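Oxidoreductase (Methanosarcina mazei, PDB 3KA7) binds flavin-adenine dinucleotide and is probably an oxidoreductase of the flavin-containing amine oxidoreductase family, although its substrate is not established. Local coordinates at residues T84-P89 against D148-K153; G100-S105 against P110-Y115; N387-P390 against Y395-G398. All blocks are in the same frame, centred on the assembly; numbering follows the deposited sequence.

Contact 1: T84-P89 against D148-K153; sequences TTVRVP and DEWLIK
Strand 85-89 and the first turn of helix 149-163 approach each other most closely at Val88 and Trp150, whose CA atoms stay 9.4 Å apart, so the backbones do not meet and a single large side chain spans the gap. That side chain is the indole of Trp150, which reaches the strand with the outer corner of its six-membered ring. Val88 CG1 touches this corner at 3.7 Å from Trp150 CZ3, approaching obliquely, the two side chains crossing at about a right angle. Val86 CG1 meets the same corner in the plane of the ring, at its edge, 3.9 Å from Trp150 CH2. The torsion at Trp150 sets CG anti to the backbone N (chi1 157°), which swings the indole off the helix and over to the strand. Val86 and Val88, two residues apart in an extended strand, both point at the helix, while Arg87 between them turns away and makes a salt bridge with Asp103. This is helix-on-sheet packing: the strand belongs to a mixed sheet, and beta-branched valines suit its extended backbone while giving the indole a short, apolar surface. Trp150 is buried, yet its polar NE1 is satisfied by the carbonyl of Phe109, which helps fix the rotation of the ring; Phe154, one turn on, meets the indole with its own ring. The start of the helix is secured by Asp148 in the N-cap position, where a short carboxylate can reach forward to an amide of the first turn. Its OD1 accepts from Trp150 N over 2.9 Å in a nearly straight bond (163°), the N-H coming from above the carboxylate plane, so the residue that carries the indole is itself gripped at its backbone.

Contact 2: G100-S105 against P110-Y115; sequences GFKDIS and PSLLSY
Two torsions bring Ile104 and Leu112 together: chi1 of 66° puts Ile104 CG1 between the backbone N and the carbonyl carbon, and chi1 of -62° sets Leu112 CG anti to its carbonyl carbon. Both chains then extend through their second torsions and reach toward each other, tip to tip. The contact links edge strand 101-105 of the mixed sheet to a short 3-10 turn in the connection leading to helix 115-127. Within that turn Leu113 N bonds to Pro110 O at 2.9 Å. Proline, with its restricted phi, suits this turn, and Ser111 OG adds a bond back to the carbonyl of Asp108. Ser114 then caps helix 115-127 through Asp117 N, a usual role for a small hydroxyl. Leu112 also rests on Val88 and Trp150, so it is shared by strands 85-89 and 101-105 and helix 149-163, whereas Lys102, on the same side of the strand as Ile104, has a long, flexible chain suited to the solvent-facing surface. Its extended chain brings only its end close, with Lys102 NZ 4.3 Å from Leu112 CD2, a loose approach and not a polar bond. The other branch makes the apolar contact: Leu112 CD1 lies 4.1 Å from Ile104 CD1.

Contact 3: N387-P390 against Y395-G398; sequences NETP and YVVG. With FAD (flavin-adenine dinucleotide), chain B.
At the end of strand 394-396, an edge strand of the parallel sheet in the Rossmann-type FAD-binding part of the protein, the chain runs on to the cofactor while the preceding loop folds back beside it. Asn387 O accepts from Val396 N at 2.8 Å in a nearly straight bond, and the same oxygen lies 3.3 Å from Tyr395 CA. The hydrogen bond holds the loop to the strand, with the weaker CA-H...O contact beside it. Glu388 and Tyr395 lie side by side and point the same way, with Glu388 CG 4.0 Å from Tyr395 CE1 and the carboxylate and ring planes 73° apart. A water joins their ends, donating to Glu388 OE2 at 2.7 Å and sitting in the ring plane, also 2.7 Å from Tyr395 OH; Lys422 adds a salt bridge to that carboxylate. Thr389 chi1 of 71° places OG1 between the backbone N and the carbonyl carbon, where it bonds to Leu394 and Phe391, and leaves CG2 to pack on Val396 CG2 at 3.8 Å. With no side chain, Gly398 lets the backbone come right up to the phosphate, its CA 3.3 Å from FAD O2P. Tyr395 bonds through its backbone to Val244 and Ser246, and Val397 to Ser246, all in strand 243-246; helix 408-421 covers them through Val419 and Val416, while Tyr269 of helix 267-275 packs on Thr389.

Following the chain from the N terminus, strand 85-89 opens contact 1, which closes only at 148-153. Within that long loop, strand 101-105 returns antiparallel beside 85-89 and contact 2 closes a much shorter loop at 110-115, so contact 2 is nested in contact 1. The two touch: Val86 N lies 2.8 Å from Ile104 O, a probable hydrogen bond between the neighbouring strands. Together they tie one end of the mixed sheet to helix 149-163 and to the approach to helix 115-127. Contact 3 comes later, in series, as a short loop at the edge of the parallel sheet beside FAD, its centre about 38 Å from that of contact 1.

Contact 1: T84-P89 against D148-K153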
ATOM      1  N   THR A  84      17.452  -1.641   1.841  1.00 16.94           N
ATOM      2  CA  THR A  84      17.165  -0.582   0.908  1.00 15.76           C
ATOM      3  C   THR A  84      18.343   0.378   0.809  1.00 14.94           C
ATOM      4  O   THR A  84      19.056   0.624   1.790  1.00 15.06           O
ATOM      5  CB  THR A  84      15.885   0.149   1.345  1.00 15.80           C
ATOM      6  OG1 THR A  84      14.745  -0.644   0.967  1.00 16.96           O
ATOM      7  CG2 THR A  84      15.801   1.537   0.707  1.00 15.07           C
ATOM      8  N   THR A  85      18.543   0.923  -0.384  1.00 14.21           N
ATOM      9  CA  THR A  85      19.578   1.914  -0.597  1.00 13.30           C
ATOM     10  C   THR A  85      18.978   3.230  -1.063  1.00 12.83           C
ATOM     11  O   THR A  85      17.781   3.306  -1.377  1.00 11.79           O
ATOM     12  CB  THR A  85      20.626   1.415  -1.599  1.00 14.06           C
ATOM     13  OG1 THR A  85      19.992   1.136  -2.858  1.00 15.00           O
ATOM     14  CG2 THR A  85      21.267   0.125  -1.071  1.00 14.23           C
ATOM     15  N   VAL A  86      19.814   4.264  -1.085  1.00 11.53           N
ATOM     16  CA  VAL A  86      19.368   5.613  -1.378  1.00 11.68           C
ATOM     17  C   VAL A  86      20.371   6.277  -2.296  1.00 11.81           C
ATOM     18  O   VAL A  86      21.567   6.339  -1.985  1.00 11.69           O
ATOM     19  CB  VAL A  86      19.258   6.457  -0.090  1.00 11.65           C
ATOM     20  CG1 VAL A  86      18.568   7.797  -0.382  1.00 11.54           C
ATOM     21  CG2 VAL A  86      18.497   5.691   0.997  1.00 11.95           C
ATOM     22  N   ARG A  87      19.872   6.815  -3.404  1.00 12.15           N
ATOM     23  CA  ARG A  87      20.719   7.476  -4.389  1.00 12.86           C
ATOM     24  C   ARG A  87      20.841   8.968  -4.091  1.00 13.68           C
ATOM     25  O   ARG A  87      19.837   9.684  -3.998  1.00 13.25           O
ATOM     26  CB  ARG A  87      20.150   7.252  -5.792  1.00 12.92           C
ATOM     27  CG  ARG A  87      21.079   7.672  -6.903  1.00 13.44           C
ATOM     28  CD  ARG A  87      20.937   6.757  -8.122  1.00 13.25           C
ATOM     29  NE  ARG A  87      21.384   5.397  -7.834  1.00 12.59           N
ATOM     30  CZ  ARG A  87      21.337   4.392  -8.703  1.00 12.60           C
ATOM     31  NH1 ARG A  87      20.855   4.590  -9.925  1.00 12.44           N
ATOM     32  NH2 ARG A  87      21.780   3.187  -8.355  1.00 12.72           N
ATOM     33  N   VAL A  88      22.078   9.436  -3.938  1.00 14.05           N
ATOM     34  CA  VAL A  88      22.312  10.821  -3.563  1.00 15.00           C
ATOM     35  C   VAL A  88      23.323  11.459  -4.511  1.00 15.79           C
ATOM     36  O   VAL A  88      24.038  10.759  -5.228  1.00 15.94           O
ATOM     37  CB  VAL A  88      22.811  10.936  -2.100  1.00 15.03           C
ATOM     38  CG1 VAL A  88      21.762  10.396  -1.139  1.00 15.32           C
ATOM     39  CG2 VAL A  88      24.141  10.202  -1.919  1.00 14.44           C
ATOM     40  N   PRO A  89      23.374  12.790  -4.536  1.00 16.68           N
ATOM     41  CA  PRO A  89      24.350  13.416  -5.407  1.00 18.02           C
ATOM     42  C   PRO A  89      25.769  13.126  -4.931  1.00 19.42           C
ATOM     43  O   PRO A  89      25.994  12.845  -3.746  1.00 18.68           O
ATOM     44  CB  PRO A  89      24.021  14.905  -5.282  1.00 17.89           C
ATOM     45  CG  PRO A  89      22.581  14.936  -4.877  1.00 17.49           C
ATOM     46  CD  PRO A  89      22.448  13.772  -3.951  1.00 16.62           C
ATOM     47  N   ASP A 148      19.636  20.823   8.130  1.00 18.22           N
ATOM     48  CA  ASP A 148      20.117  20.224   6.878  1.00 17.47           C
ATOM     49  C   ASP A 148      18.961  19.733   5.990  1.00 17.66           C
ATOM     50  O   ASP A 148      18.186  18.855   6.376  1.00 16.88           O
ATOM     51  CB  ASP A 148      21.078  19.074   7.194  1.00 17.23           C
ATOM     52  CG  ASP A 148      21.877  18.599   5.974  1.00 17.59           C
ATOM     53  OD1 ASP A 148      21.421  18.747   4.814  1.00 16.71           O
ATOM     54  OD2 ASP A 148      22.968  18.043   6.194  1.00 17.58           O
ATOM     55  N   GLU A 149      18.858  20.305   4.793  1.00 16.99           N
ATOM     56  CA  GLU A 149      17.800  19.940   3.860  1.00 17.34           C
ATOM     57  C   GLU A 149      17.808  18.455   3.463  1.00 16.26           C
ATOM     58  O   GLU A 149      16.778  17.937   3.020  1.00 15.99           O
ATOM     59  CB  GLU A 149      17.869  20.819   2.605  1.00 18.18           C
ATOM     60  CG  GLU A 149      16.766  20.525   1.590  1.00 23.09           C
ATOM     61  CD  GLU A 149      16.934  21.283   0.277  1.00 28.18           C
ATOM     62  OE1 GLU A 149      18.045  21.241  -0.317  1.00 31.05           O
ATOM     63  OE2 GLU A 149      15.944  21.908  -0.170  1.00 30.56           O
ATOM     64  N   TRP A 150      18.951  17.783   3.605  1.00 14.32           N
ATOM     65  CA  TRP A 150      19.049  16.342   3.317  1.00 13.88           C
ATOM     66  C   TRP A 150      17.936  15.537   3.981  1.00 12.98           C
ATOM     67  O   TRP A 150      17.327  14.666   3.359  1.00 12.01           O
ATOM     68  CB  TRP A 150      20.415  15.788   3.743  1.00 13.63           C
ATOM     69  CG  TRP A 150      20.477  14.280   4.007  1.00 13.98           C
ATOM     70  CD1 TRP A 150      20.883  13.668   5.164  1.00 14.24           C
ATOM     71  CD2 TRP A 150      20.130  13.221   3.099  1.00 14.10           C
ATOM     72  NE1 TRP A 150      20.804  12.302   5.035  1.00 15.33           N
ATOM     73  CE2 TRP A 150      20.353  12.001   3.774  1.00 14.20           C
ATOM     74  CE3 TRP A 150      19.646  13.189   1.784  1.00 13.88           C
ATOM     75  CZ2 TRP A 150      20.108  10.760   3.183  1.00 14.44           C
ATOM     76  CZ3 TRP A 150      19.408  11.952   1.194  1.00 12.35           C
ATOM     77  CH2 TRP A 150      19.643  10.757   1.892  1.00 12.99           C
ATOM     78  N   LEU A 151      17.664  15.816   5.248  1.00 12.46           N
ATOM     79  CA  LEU A 151      16.660  15.020   5.930  1.00 11.86           C
ATOM     80  C   LEU A 151      15.263  15.221   5.335  1.00 12.18           C
ATOM     81  O   LEU A 151      14.461  14.282   5.343  1.00 12.12           O
ATOM     82  CB  LEU A 151      16.654  15.280   7.442  1.00 12.72           C
ATOM     83  CG  LEU A 151      17.909  14.849   8.197  1.00 13.25           C
ATOM     84  CD1 LEU A 151      17.647  15.017   9.710  1.00 14.74           C
ATOM     85  CD2 LEU A 151      18.291  13.410   7.846  1.00 15.58           C
ATOM     86  N   ILE A 152      14.968  16.420   4.828  1.00 11.80           N
ATOM     87  CA  ILE A 152      13.657  16.672   4.197  1.00 12.13           C
ATOM     88  C   ILE A 152      13.557  15.969   2.843  1.00 11.59           C
ATOM     89  O   ILE A 152      12.531  15.361   2.528  1.00 11.51           O
ATOM     90  CB  ILE A 152      13.329  18.177   4.057  1.00 12.44           C
ATOM     91  CG1 ILE A 152      13.273  18.833   5.448  1.00 13.82           C
ATOM     92  CG2 ILE A 152      11.984  18.368   3.375  1.00 13.68           C
ATOM     93  CD1 ILE A 152      12.334  18.125   6.406  1.00 17.48           C
ATOM     94  N   LYS A 153      14.625  16.031   2.051  1.00 10.70           N
ATOM     95  CA  LYS A 153      14.645  15.292   0.778  1.00 10.73           C
ATOM     96  C   LYS A 153      14.469  13.795   1.029  1.00 10.20           C
ATOM     97  O   LYS A 153      13.701  13.118   0.331  1.00  9.31           O
ATOM     98  CB  LYS A 153      15.963  15.521   0.029  1.00 11.70           C
ATOM     99  CG  LYS A 153      16.287  16.975  -0.179  1.00 14.06           C
ATOM    100  CD  LYS A 153      15.251  17.648  -1.024  1.00 20.38           C
ATOM    101  CE  LYS A 153      15.480  17.367  -2.489  1.00 22.71           C
ATOM    102  NZ  LYS A 153      14.574  18.197  -3.346  1.00 27.11           N
TER

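Contact 2: G100-S105 against P110-Y115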
ATOM      1  N   GLY A 100      26.552  13.295 -11.310  1.00 23.07           N
ATOM      2  CA  GLY A 100      26.900  11.991 -10.795  1.00 21.66           C
ATOM      3  C   GLY A 100      26.189  11.712  -9.487  1.00 21.15           C
ATOM      4  O   GLY A 100      25.581  12.606  -8.898  1.00 20.46           O
ATOM      5  N   PHE A 101      26.273  10.467  -9.038  1.00 20.17           N
ATOM      6  CA  PHE A 101      25.602  10.053  -7.824  1.00 19.88           C
ATOM      7  C   PHE A 101      26.354   8.939  -7.123  1.00 19.38           C
ATOM      8  O   PHE A 101      27.269   8.319  -7.678  1.00 19.49           O
ATOM      9  CB  PHE A 101      24.177   9.588  -8.132  1.00 19.80           C
ATOM     10  CG  PHE A 101      24.108   8.402  -9.059  1.00 20.08           C
ATOM     11  CD1 PHE A 101      24.345   7.118  -8.587  1.00 20.29           C
ATOM     12  CD2 PHE A 101      23.790   8.566 -10.398  1.00 21.80           C
ATOM     13  CE1 PHE A 101      24.277   6.026  -9.433  1.00 21.76           C
ATOM     14  CE2 PHE A 101      23.723   7.469 -11.250  1.00 22.23           C
ATOM     15  CZ  PHE A 101      23.964   6.205 -10.766  1.00 21.22           C
ATOM     16  N   LYS A 102      25.963   8.698  -5.885  1.00 18.83           N
ATOM     17  CA  LYS A 102      26.463   7.572  -5.137  1.00 18.67           C
ATOM     18  C   LYS A 102      25.289   6.990  -4.357  1.00 18.54           C
ATOM     19  O   LYS A 102      24.268   7.662  -4.169  1.00 17.96           O
ATOM     20  CB  LYS A 102      27.587   8.016  -4.199  1.00 18.96           C
ATOM     21  CG  LYS A 102      27.144   9.026  -3.159  1.00 19.76           C
ATOM     22  CD  LYS A 102      28.334   9.533  -2.336  1.00 21.05           C
ATOM     23  CE  LYS A 102      27.924  10.693  -1.433  1.00 21.95           C
ATOM     24  NZ  LYS A 102      28.990  11.029  -0.440  1.00 24.48           N
ATOM     25  N   ASP A 103      25.422   5.742  -3.924  1.00 18.07           N
ATOM     26  CA  ASP A 103      24.358   5.084  -3.162  1.00 17.80           C
ATOM     27  C   ASP A 103      24.801   4.799  -1.726  1.00 18.03           C
ATOM     28  O   ASP A 103      25.935   4.354  -1.504  1.00 18.46           O
ATOM     29  CB  ASP A 103      23.952   3.765  -3.838  1.00 18.03           C
ATOM     30  CG  ASP A 103      23.234   3.966  -5.166  1.00 17.90           C
ATOM     31  OD1 ASP A 103      22.771   5.085  -5.466  1.00 18.34           O
ATOM     32  OD2 ASP A 103      23.119   2.980  -5.927  1.00 18.96           O
ATOM     33  N   ILE A 104      23.917   5.056  -0.762  1.00 17.28           N
ATOM     34  CA  ILE A 104      24.140   4.697   0.642  1.00 16.97           C
ATOM     35  C   ILE A 104      23.045   3.746   1.129  1.00 17.27           C
ATOM     36  O   ILE A 104      21.949   3.730   0.583  1.00 16.86           O
ATOM     37  CB  ILE A 104      24.146   5.949   1.553  1.00 17.27           C
ATOM     38  CG1 ILE A 104      22.757   6.592   1.574  1.00 16.38           C
ATOM     39  CG2 ILE A 104      25.176   6.958   1.067  1.00 17.03           C
ATOM     40  CD1 ILE A 104      22.480   7.466   2.790  1.00 17.12           C
ATOM     41  N   SER A 105      23.341   2.956   2.154  1.00 17.47           N
ATOM     42  CA  SER A 105      22.341   2.109   2.792  1.00 17.99           C
ATOM     43  C   SER A 105      21.291   2.960   3.524  1.00 17.81           C
ATOM     44  O   SER A 105      21.605   4.023   4.057  1.00 17.62           O
ATOM     45  CB  SER A 105      23.036   1.154   3.768  1.00 18.76           C
ATOM     46  OG  SER A 105      22.100   0.278   4.366  1.00 22.00           O
ATOM     47  N   PRO A 110      21.986   8.921   8.315  1.00 19.00           N
ATOM     48  CA  PRO A 110      22.599  10.019   9.070  1.00 19.19           C
ATOM     49  C   PRO A 110      24.050  10.281   8.671  1.00 19.44           C
ATOM     50  O   PRO A 110      24.590  11.343   8.992  1.00 19.63           O
ATOM     51  CB  PRO A 110      22.524   9.540  10.530  1.00 19.33           C
ATOM     52  CG  PRO A 110      21.487   8.412  10.526  1.00 18.82           C
ATOM     53  CD  PRO A 110      21.667   7.770   9.174  1.00 18.83           C
ATOM     54  N   SER A 111      24.673   9.332   7.972  1.00 19.66           N
ATOM     55  CA  SER A 111      26.087   9.463   7.602  1.00 19.87           C
ATOM     56  C   SER A 111      26.387  10.687   6.739  1.00 19.94           C
ATOM     57  O   SER A 111      27.547  11.117   6.654  1.00 20.30           O
ATOM     58  CB  SER A 111      26.574   8.213   6.878  1.00 20.32           C
ATOM     59  OG  SER A 111      25.981   8.137   5.593  1.00 21.26           O
ATOM     60  N   LEU A 112      25.356  11.259   6.118  1.00 18.64           N
ATOM     61  CA  LEU A 112      25.535  12.393   5.216  1.00 18.31           C
ATOM     62  C   LEU A 112      25.407  13.721   5.946  1.00 17.93           C
ATOM     63  O   LEU A 112      25.585  14.790   5.359  1.00 18.07           O
ATOM     64  CB  LEU A 112      24.535  12.338   4.058  1.00 18.37           C
ATOM     65  CG  LEU A 112      24.640  11.121   3.136  1.00 18.78           C
ATOM     66  CD1 LEU A 112      23.716  11.305   1.944  1.00 19.98           C
ATOM     67  CD2 LEU A 112      26.080  10.904   2.668  1.00 20.58           C
ATOM     68  N   LEU A 113      25.106  13.643   7.236  1.00 17.18           N
ATOM     69  CA  LEU A 113      24.966  14.832   8.074  1.00 16.27           C
ATOM     70  C   LEU A 113      26.307  15.208   8.705  1.00 16.08           C
ATOM     71  O   LEU A 113      27.219  14.389   8.754  1.00 15.77           O
ATOM     72  CB  LEU A 113      23.967  14.544   9.194  1.00 16.13           C
ATOM     73  CG  LEU A 113      22.507  14.270   8.821  1.00 15.88           C
ATOM     74  CD1 LEU A 113      21.750  13.738  10.045  1.00 14.52           C
ATOM     75  CD2 LEU A 113      21.863  15.528   8.323  1.00 15.34           C
ATOM     76  N   SER A 114      26.407  16.442   9.192  1.00 15.75           N
ATOM     77  CA  SER A 114      27.539  16.853  10.030  1.00 15.47           C
ATOM     78  C   SER A 114      27.643  15.948  11.259  1.00 15.69           C
ATOM     79  O   SER A 114      26.677  15.275  11.629  1.00 15.39           O
ATOM     80  CB  SER A 114      27.333  18.286  10.488  1.00 15.62           C
ATOM     81  OG  SER A 114      26.234  18.346  11.380  1.00 15.48           O
ATOM     82  N   TYR A 115      28.806  15.926  11.904  1.00 15.23           N
ATOM     83  CA  TYR A 115      28.963  15.115  13.107  1.00 15.49           C
ATOM     84  C   TYR A 115      27.925  15.503  14.158  1.00 15.03           C
ATOM     85  O   TYR A 115      27.287  14.644  14.767  1.00 14.97           O
ATOM     86  CB  TYR A 115      30.358  15.299  13.700  1.00 15.62           C
ATOM     87  CG  TYR A 115      30.646  14.316  14.796  1.00 17.67           C
ATOM     88  CD1 TYR A 115      31.071  13.033  14.492  1.00 19.90           C
ATOM     89  CD2 TYR A 115      30.490  14.663  16.132  1.00 19.43           C
ATOM     90  CE1 TYR A 115      31.349  12.123  15.479  1.00 21.78           C
ATOM     91  CE2 TYR A 115      30.759  13.746  17.136  1.00 21.74           C
ATOM     92  CZ  TYR A 115      31.183  12.480  16.794  1.00 22.49           C
ATOM     93  OH  TYR A 115      31.469  11.548  17.768  1.00 26.24           O
TER

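Contact 3: N387-P390 against Y395-G398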
ATOM      1  N   ASN A 387     -13.234   0.573  11.258  1.00 14.79           N
ATOM      2  CA  ASN A 387     -13.856  -0.362  10.326  1.00 14.51           C
ATOM      3  C   ASN A 387     -15.352  -0.496  10.527  1.00 14.13           C
ATOM      4  O   ASN A 387     -15.993  -1.265   9.822  1.00 13.24           O
ATOM      5  CB  ASN A 387     -13.258  -1.761  10.478  1.00 15.08           C
ATOM      6  CG  ASN A 387     -11.779  -1.759  10.408  1.00 17.05           C
ATOM      7  OD1 ASN A 387     -11.203  -1.697   9.311  1.00 21.89           O
ATOM      8  ND2 ASN A 387     -11.124  -1.837  11.579  1.00 17.14           N
ATOM      9  N   GLU A 388     -15.913   0.234  11.491  1.00 14.08           N
ATOM     10  CA  GLU A 388     -17.345   0.106  11.765  1.00 14.70           C
ATOM     11  C   GLU A 388     -18.187   1.077  10.953  1.00 14.75           C
ATOM     12  O   GLU A 388     -17.677   2.058  10.423  1.00 14.21           O
ATOM     13  CB  GLU A 388     -17.621   0.292  13.258  1.00 15.41           C
ATOM     14  CG  GLU A 388     -16.883  -0.745  14.097  1.00 17.83           C
ATOM     15  CD  GLU A 388     -17.288  -0.765  15.557  1.00 22.92           C
ATOM     16  OE1 GLU A 388     -18.001   0.150  16.015  1.00 25.69           O
ATOM     17  OE2 GLU A 388     -16.877  -1.714  16.252  1.00 25.75           O
ATOM     18  N   THR A 389     -19.486   0.794  10.887  1.00 14.68           N
ATOM     19  CA  THR A 389     -20.435   1.633  10.170  1.00 14.58           C
ATOM     20  C   THR A 389     -21.626   1.840  11.092  1.00 15.23           C
ATOM     21  O   THR A 389     -21.645   1.304  12.209  1.00 15.19           O
ATOM     22  CB  THR A 389     -20.907   0.974   8.854  1.00 14.87           C
ATOM     23  OG1 THR A 389     -21.772  -0.141   9.139  1.00 14.97           O
ATOM     24  CG2 THR A 389     -19.705   0.478   8.034  1.00 14.01           C
ATOM     25  N   PRO A 390     -22.618   2.615  10.642  1.00 15.39           N
ATOM     26  CA  PRO A 390     -23.818   2.839  11.450  1.00 15.94           C
ATOM     27  C   PRO A 390     -24.657   1.579  11.651  1.00 16.07           C
ATOM     28  O   PRO A 390     -25.597   1.587  12.458  1.00 16.40           O
ATOM     29  CB  PRO A 390     -24.606   3.866  10.620  1.00 16.42           C
ATOM     30  CG  PRO A 390     -23.558   4.593   9.848  1.00 15.94           C
ATOM     31  CD  PRO A 390     -22.548   3.536   9.495  1.00 15.63           C
ATOM     32  N   TYR A 395     -19.117  -4.317   8.348  1.00 10.84           N
ATOM     33  CA  TYR A 395     -17.763  -3.792   8.558  1.00 10.77           C
ATOM     34  C   TYR A 395     -17.064  -3.470   7.234  1.00 10.12           C
ATOM     35  O   TYR A 395     -17.370  -4.059   6.201  1.00 10.61           O
ATOM     36  CB  TYR A 395     -16.915  -4.802   9.332  1.00 10.85           C
ATOM     37  CG  TYR A 395     -17.426  -5.069  10.742  1.00 12.58           C
ATOM     38  CD1 TYR A 395     -16.978  -4.309  11.815  1.00 14.42           C
ATOM     39  CD2 TYR A 395     -18.359  -6.069  10.986  1.00 15.74           C
ATOM     40  CE1 TYR A 395     -17.445  -4.543  13.111  1.00 15.84           C
ATOM     41  CE2 TYR A 395     -18.839  -6.308  12.274  1.00 17.10           C
ATOM     42  CZ  TYR A 395     -18.368  -5.542  13.331  1.00 18.10           C
ATOM     43  OH  TYR A 395     -18.831  -5.766  14.619  1.00 19.32           O
ATOM     44  N   VAL A 396     -16.123  -2.538   7.288  1.00  9.94           N
ATOM     45  CA  VAL A 396     -15.334  -2.160   6.111  1.00  9.28           C
ATOM     46  C   VAL A 396     -13.876  -2.532   6.324  1.00  9.00           C
ATOM     47  O   VAL A 396     -13.279  -2.197   7.356  1.00 10.15           O
ATOM     48  CB  VAL A 396     -15.429  -0.644   5.836  1.00  9.23           C
ATOM     49  CG1 VAL A 396     -14.474  -0.243   4.684  1.00  9.07           C
ATOM     50  CG2 VAL A 396     -16.865  -0.263   5.548  1.00  8.88           C
ATOM     51  N   VAL A 397     -13.305  -3.233   5.347  1.00  8.61           N
ATOM     52  CA  VAL A 397     -11.887  -3.564   5.377  1.00  8.39           C
ATOM     53  C   VAL A 397     -11.213  -3.107   4.089  1.00  7.92           C
ATOM     54  O   VAL A 397     -11.884  -2.764   3.111  1.00  8.15           O
ATOM     55  CB  VAL A 397     -11.665  -5.069   5.541  1.00  8.40           C
ATOM     56  CG1 VAL A 397     -12.306  -5.544   6.858  1.00  9.25           C
ATOM     57  CG2 VAL A 397     -12.260  -5.834   4.353  1.00  9.40           C
ATOM     58  N   GLY A 398      -9.884  -3.111   4.086  1.00  7.36           N
ATOM     59  CA  GLY A 398      -9.150  -2.641   2.909  1.00  8.08           C
ATOM     60  C   GLY A 398      -8.374  -1.381   3.229  1.00  7.84           C
ATOM     61  O   GLY A 398      -8.313  -0.962   4.388  1.00  8.79           O
TER
HETATM   62  PA  FAD B 500      -9.008  -3.391  -3.370  1.00  9.21           P
HETATM   63  O1A FAD B 500      -9.480  -1.961  -3.394  1.00 10.01           O
HETATM   64  O2A FAD B 500      -7.711  -3.686  -4.087  1.00  9.81           O
HETATM   65  O5B FAD B 500     -10.157  -4.334  -3.976  1.00  7.97           O
HETATM   66  C5B FAD B 500     -11.512  -3.903  -3.950  1.00  5.76           C
HETATM   67  C4B FAD B 500     -12.247  -4.917  -4.832  1.00  7.06           C
HETATM   68  O4B FAD B 500     -13.642  -4.683  -4.832  1.00  8.95           O
HETATM   69  C3B FAD B 500     -11.768  -4.824  -6.284  1.00  9.09           C
HETATM   70  O3B FAD B 500     -11.324  -6.093  -6.739  1.00  9.76           O
HETATM   71  C2B FAD B 500     -13.009  -4.355  -7.047  1.00  9.94           C
HETATM   72  O2B FAD B 500     -13.080  -4.871  -8.363  1.00 11.67           O
HETATM   73  C1B FAD B 500     -14.144  -4.846  -6.156  1.00  8.38           C
HETATM   74  N9A FAD B 500     -15.388  -4.071  -6.249  1.00 11.42           N
HETATM   75  C8A FAD B 500     -15.570  -2.704  -6.308  1.00 11.21           C
HETATM   76  N7A FAD B 500     -16.912  -2.456  -6.318  1.00  9.24           N
HETATM   77  C5A FAD B 500     -17.559  -3.652  -6.265  1.00 11.05           C
HETATM   78  C6A FAD B 500     -18.902  -3.998  -6.273  1.00 11.31           C
HETATM   79  N6A FAD B 500     -19.836  -3.053  -6.213  1.00 10.28           N
HETATM   80  N1A FAD B 500     -19.253  -5.331  -6.212  1.00 11.04           N
HETATM   81  C2A FAD B 500     -18.292  -6.321  -6.156  1.00 12.03           C
HETATM   82  N3A FAD B 500     -16.957  -5.977  -6.154  1.00 11.10           N
HETATM   83  C4A FAD B 500     -16.615  -4.664  -6.215  1.00 11.07           C
HETATM   84  N1  FAD B 500       0.876  -2.021  -1.056  1.00 11.04           N
HETATM   85  C2  FAD B 500       1.932  -2.720  -0.497  1.00 13.56           C
HETATM   86  O2  FAD B 500       1.781  -3.300   0.587  1.00 12.33           O
HETATM   87  N3  FAD B 500       3.156  -2.737  -1.148  1.00 13.03           N
HETATM   88  C4  FAD B 500       3.331  -2.064  -2.345  1.00 14.43           C
HETATM   89  O4  FAD B 500       4.415  -2.075  -2.929  1.00 16.98           O
HETATM   90  C4X FAD B 500       2.275  -1.359  -2.904  1.00 12.76           C
HETATM   91  N5  FAD B 500       2.450  -0.666  -4.094  1.00 13.49           N
HETATM   92  C5X FAD B 500       1.381   0.020  -4.645  1.00 12.24           C
HETATM   93  C6  FAD B 500       1.535   0.708  -5.849  1.00 14.64           C
HETATM   94  C7  FAD B 500       0.459   1.381  -6.416  1.00 13.95           C
HETATM   95  C7M FAD B 500       0.657   2.118  -7.717  1.00 15.35           C
HETATM   96  C8  FAD B 500      -0.767   1.365  -5.765  1.00 12.91           C
HETATM   97  C8M FAD B 500      -1.952   2.087  -6.340  1.00 15.59           C
HETATM   98  C9  FAD B 500      -0.924   0.690  -4.557  1.00 11.82           C
HETATM   99  C9A FAD B 500       0.151   0.008  -3.997  1.00 11.14           C
HETATM  100  N10 FAD B 500      -0.003  -0.667  -2.793  1.00 10.60           N
HETATM  101  C10 FAD B 500       1.049  -1.353  -2.251  1.00 11.21           C
HETATM  102  C1' FAD B 500      -1.285  -0.616  -2.030  1.00  7.30           C
HETATM  103  C2' FAD B 500      -2.071  -1.906  -2.297  1.00  8.89           C
HETATM  104  O2' FAD B 500      -2.062  -2.186  -3.694  1.00  9.31           O
HETATM  105  C3' FAD B 500      -3.500  -1.730  -1.792  1.00  9.53           C
HETATM  106  O3' FAD B 500      -3.468  -1.162  -0.488  1.00  9.56           O
HETATM  107  C4' FAD B 500      -4.332  -3.007  -1.718  1.00  8.47           C
HETATM  108  O4' FAD B 500      -4.252  -3.766  -2.907  1.00  8.97           O
HETATM  109  C5' FAD B 500      -5.781  -2.574  -1.526  1.00  8.81           C
HETATM  110  O5' FAD B 500      -6.514  -3.716  -1.155  1.00  7.02           O
HETATM  111  P   FAD B 500      -8.006  -3.573  -0.634  1.00  9.21           P
HETATM  112  O1P FAD B 500      -8.251  -4.616   0.429  1.00  8.46           O
HETATM  113  O2P FAD B 500      -8.337  -2.152  -0.223  1.00  8.08           O
HETATM  114  O3P FAD B 500      -8.960  -3.970  -1.868  1.00 10.29           O
HETATM  115  O   HOH W   1     -18.276  -4.039  16.580  1.00 47.32           O